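Local structure of phosphoheptose isomerase (Neisseria gonorrhoeae, 5I01) at residues G56-A61 / A83-T88. The protein probably isomerises sedoheptulose 7-phosphate to D-glycero-D-manno-heptose 7-phosphate, the first step of glycero-manno-heptose biosynthesis, as a zinc-binding homotetramer. The protein carries 1 engineered substitution. Residues are numbered along the deposited sequence; the frame is centred on the assembly and turned at random.
Sequences GSAADA and ALTTDT
In the parallel alpha/beta sandwich of the SIS fold, the first turns of helix 56-69 pack through Ala58 and Ala61 against Ala83 and Thr85, at the end of strand 81-83 and in the loop that follows it. The helix starts at Gly56, predicted to bind substrate together with Asn54 and Gly55, and carries the zinc ligands His63 and Glu67 further along. Thr85 is the central residue of the contact. Its OG1 lies between the backbone N and the carbonyl carbon (chi1 57°) and reaches the helix, donating a weak hydrogen bond to Ala58 O at 3.4 Å. On its other branch CG2 stands 4.2 Å from Ala58 CB, and the two beta carbons, Thr85 CB and Ala58 CB, meet at 4.0 Å. One turn on, Ala61 CB lies 3.9 Å from the same Thr85 OG1, so the hydroxyl meets the carbonyl of one alanine and the methyl of the other. Ala83 points its methyl at the helix, with CB 3.8 Å from Ala61 O and 4.4 Å from Ala61 CB. Small side chains let the backbones come close: the alpha carbons of Ala61 and Ala83 are 5.6 Å apart. All four touching residues are buried. Beyond this contact, Ala83 also packs on Gln62 and Ala65 of the helix, and Thr85 on Phe104; Ala58 meets Thr92 of a second subunit. Asp87, at the N-cap of helix 88-97, makes a weak hydrogen bond through OD1 to Ser89 N, while Leu84 is hydrogen-bonded through its backbone to Ala51 of the adjacent strand 49-52 and packs its side chain on helix 105-111.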
ATOM      1  N   GLY A  56       8.614  -8.104   7.324  1.00 25.45           N
ATOM      2  CA  GLY A  56       9.814  -7.540   6.700  1.00 25.61           C
ATOM      3  C   GLY A  56      10.031  -8.038   5.278  1.00 25.53           C
ATOM      4  O   GLY A  56      10.608  -7.337   4.448  1.00 25.96           O
ATOM      5  N   SER A  57       9.567  -9.245   4.990  1.00 25.41           N
ATOM      6  CA  SER A  57       9.684  -9.801   3.648  1.00 26.57           C
ATOM      7  C   SER A  57       8.699  -9.202   2.656  1.00 27.24           C
ATOM      8  O   SER A  57       8.923  -9.301   1.446  1.00 29.21           O
ATOM      9  CB  SER A  57       9.517 -11.310   3.684  1.00 26.89           C
ATOM     10  OG  SER A  57      10.397 -11.879   4.637  1.00 27.12           O
ATOM     11  N   ALA A  58       7.608  -8.610   3.151  1.00 26.93           N
ATOM     12  CA  ALA A  58       6.663  -7.886   2.294  1.00 26.96           C
ATOM     13  C   ALA A  58       7.312  -6.610   1.828  1.00 26.52           C
ATOM     14  O   ALA A  58       7.207  -6.255   0.670  1.00 27.07           O
ATOM     15  CB  ALA A  58       5.362  -7.583   3.031  1.00 27.20           C
ATOM     16  N   ALA A  59       7.982  -5.930   2.754  1.00 27.96           N
ATOM     17  CA  ALA A  59       8.843  -4.792   2.442  1.00 29.11           C
ATOM     18  C   ALA A  59       9.924  -5.155   1.419  1.00 30.74           C
ATOM     19  O   ALA A  59      10.161  -4.400   0.487  1.00 31.62           O
ATOM     20  CB  ALA A  59       9.485  -4.239   3.713  1.00 28.67           C
ATOM     21  N   ASP A  60      10.560  -6.308   1.582  1.00 32.20           N
ATOM     22  CA  ASP A  60      11.570  -6.764   0.623  1.00 35.09           C
ATOM     23  C   ASP A  60      10.991  -7.027  -0.769  1.00 32.85           C
ATOM     24  O   ASP A  60      11.610  -6.687  -1.758  1.00 31.49           O
ATOM     25  CB  ASP A  60      12.300  -8.009   1.146  1.00 39.66           C
ATOM     26  CG  ASP A  60      13.164  -7.712   2.380  1.00 44.98           C
ATOM     27  OD1 ASP A  60      13.253  -6.529   2.792  1.00 52.36           O
ATOM     28  OD2 ASP A  60      13.754  -8.663   2.945  1.00 50.75           O
ATOM     29  N   ALA A  61       9.799  -7.602  -0.836  1.00 31.51           N
ATOM     30  CA  ALA A  61       9.160  -7.871  -2.113  1.00 31.59           C
ATOM     31  C   ALA A  61       8.917  -6.584  -2.890  1.00 31.20           C
ATOM     32  O   ALA A  61       9.232  -6.525  -4.084  1.00 30.37           O
ATOM     33  CB  ALA A  61       7.850  -8.626  -1.918  1.00 32.13           C
ATOM     34  N   ALA A  83       5.069  -6.788  -7.165  1.00 28.88           N
ATOM     35  CA  ALA A  83       4.992  -7.330  -5.818  1.00 28.98           C
ATOM     36  C   ALA A  83       3.532  -7.655  -5.558  1.00 28.36           C
ATOM     37  O   ALA A  83       2.666  -6.841  -5.836  1.00 28.55           O
ATOM     38  CB  ALA A  83       5.501  -6.315  -4.805  1.00 29.33           C
ATOM     39  N   LEU A  84       3.262  -8.834  -5.010  1.00 28.97           N
ATOM     40  CA  LEU A  84       1.891  -9.249  -4.680  1.00 29.37           C
ATOM     41  C   LEU A  84       1.459  -8.835  -3.273  1.00 29.37           C
ATOM     42  O   LEU A  84       0.415  -9.267  -2.790  1.00 29.82           O
ATOM     43  CB  LEU A  84       1.763 -10.765  -4.814  1.00 29.70           C
ATOM     44  CG  LEU A  84       2.199 -11.386  -6.135  1.00 30.53           C
ATOM     45  CD1 LEU A  84       2.009 -12.888  -6.042  1.00 31.48           C
ATOM     46  CD2 LEU A  84       1.416 -10.821  -7.310  1.00 31.16           C
ATOM     47  N   THR A  85       2.230  -7.965  -2.632  1.00 31.30           N
ATOM     48  CA  THR A  85       2.016  -7.593  -1.236  1.00 32.14           C
ATOM     49  C   THR A  85       1.566  -6.139  -1.077  1.00 32.59           C
ATOM     50  O   THR A  85       1.622  -5.628   0.016  1.00 33.71           O
ATOM     51  CB  THR A  85       3.332  -7.795  -0.437  1.00 31.66           C
ATOM     52  OG1 THR A  85       4.383  -7.022  -1.027  1.00 30.95           O
ATOM     53  CG2 THR A  85       3.752  -9.259  -0.441  1.00 31.40           C
ATOM     54  N   THR A  86       1.130  -5.484  -2.154  1.00 33.50           N
ATOM     55  CA  THR A  86       0.829  -4.045  -2.142  1.00 33.64           C
ATOM     56  C   THR A  86      -0.669  -3.694  -2.212  1.00 34.89           C
ATOM     57  O   THR A  86      -1.101  -2.710  -1.588  1.00 35.85           O
ATOM     58  CB  THR A  86       1.518  -3.317  -3.315  1.00 33.52           C
ATOM     59  OG1 THR A  86       1.097  -3.888  -4.554  1.00 32.30           O
ATOM     60  CG2 THR A  86       3.028  -3.394  -3.216  1.00 33.29           C
ATOM     61  N   ASP A  87      -1.449  -4.449  -2.989  1.00 36.31           N
ATOM     62  CA  ASP A  87      -2.893  -4.167  -3.138  1.00 38.50           C
ATOM     63  C   ASP A  87      -3.666  -4.578  -1.875  1.00 34.87           C
ATOM     64  O   ASP A  87      -3.976  -5.760  -1.664  1.00 33.60           O
ATOM     65  CB  ASP A  87      -3.495  -4.846  -4.393  1.00 41.11           C
ATOM     66  CG  ASP A  87      -4.887  -4.295  -4.760  1.00 43.10           C
ATOM     67  OD1 ASP A  87      -5.458  -3.513  -3.972  1.00 44.84           O
ATOM     68  OD2 ASP A  87      -5.419  -4.651  -5.839  1.00 44.56           O
ATOM     69  N   THR A  88      -3.988  -3.582  -1.055  1.00 31.73           N
ATOM     70  CA  THR A  88      -4.620  -3.831   0.235  1.00 30.10           C
ATOM     71  C   THR A  88      -6.076  -4.241   0.085  1.00 27.82           C
ATOM     72  O   THR A  88      -6.586  -4.955   0.923  1.00 27.82           O
ATOM     73  CB  THR A  88      -4.526  -2.624   1.174  1.00 29.75           C
ATOM     74  OG1 THR A  88      -5.189  -1.502   0.592  1.00 30.73           O
ATOM     75  CG2 THR A  88      -3.079  -2.263   1.450  1.00 30.75           C
TER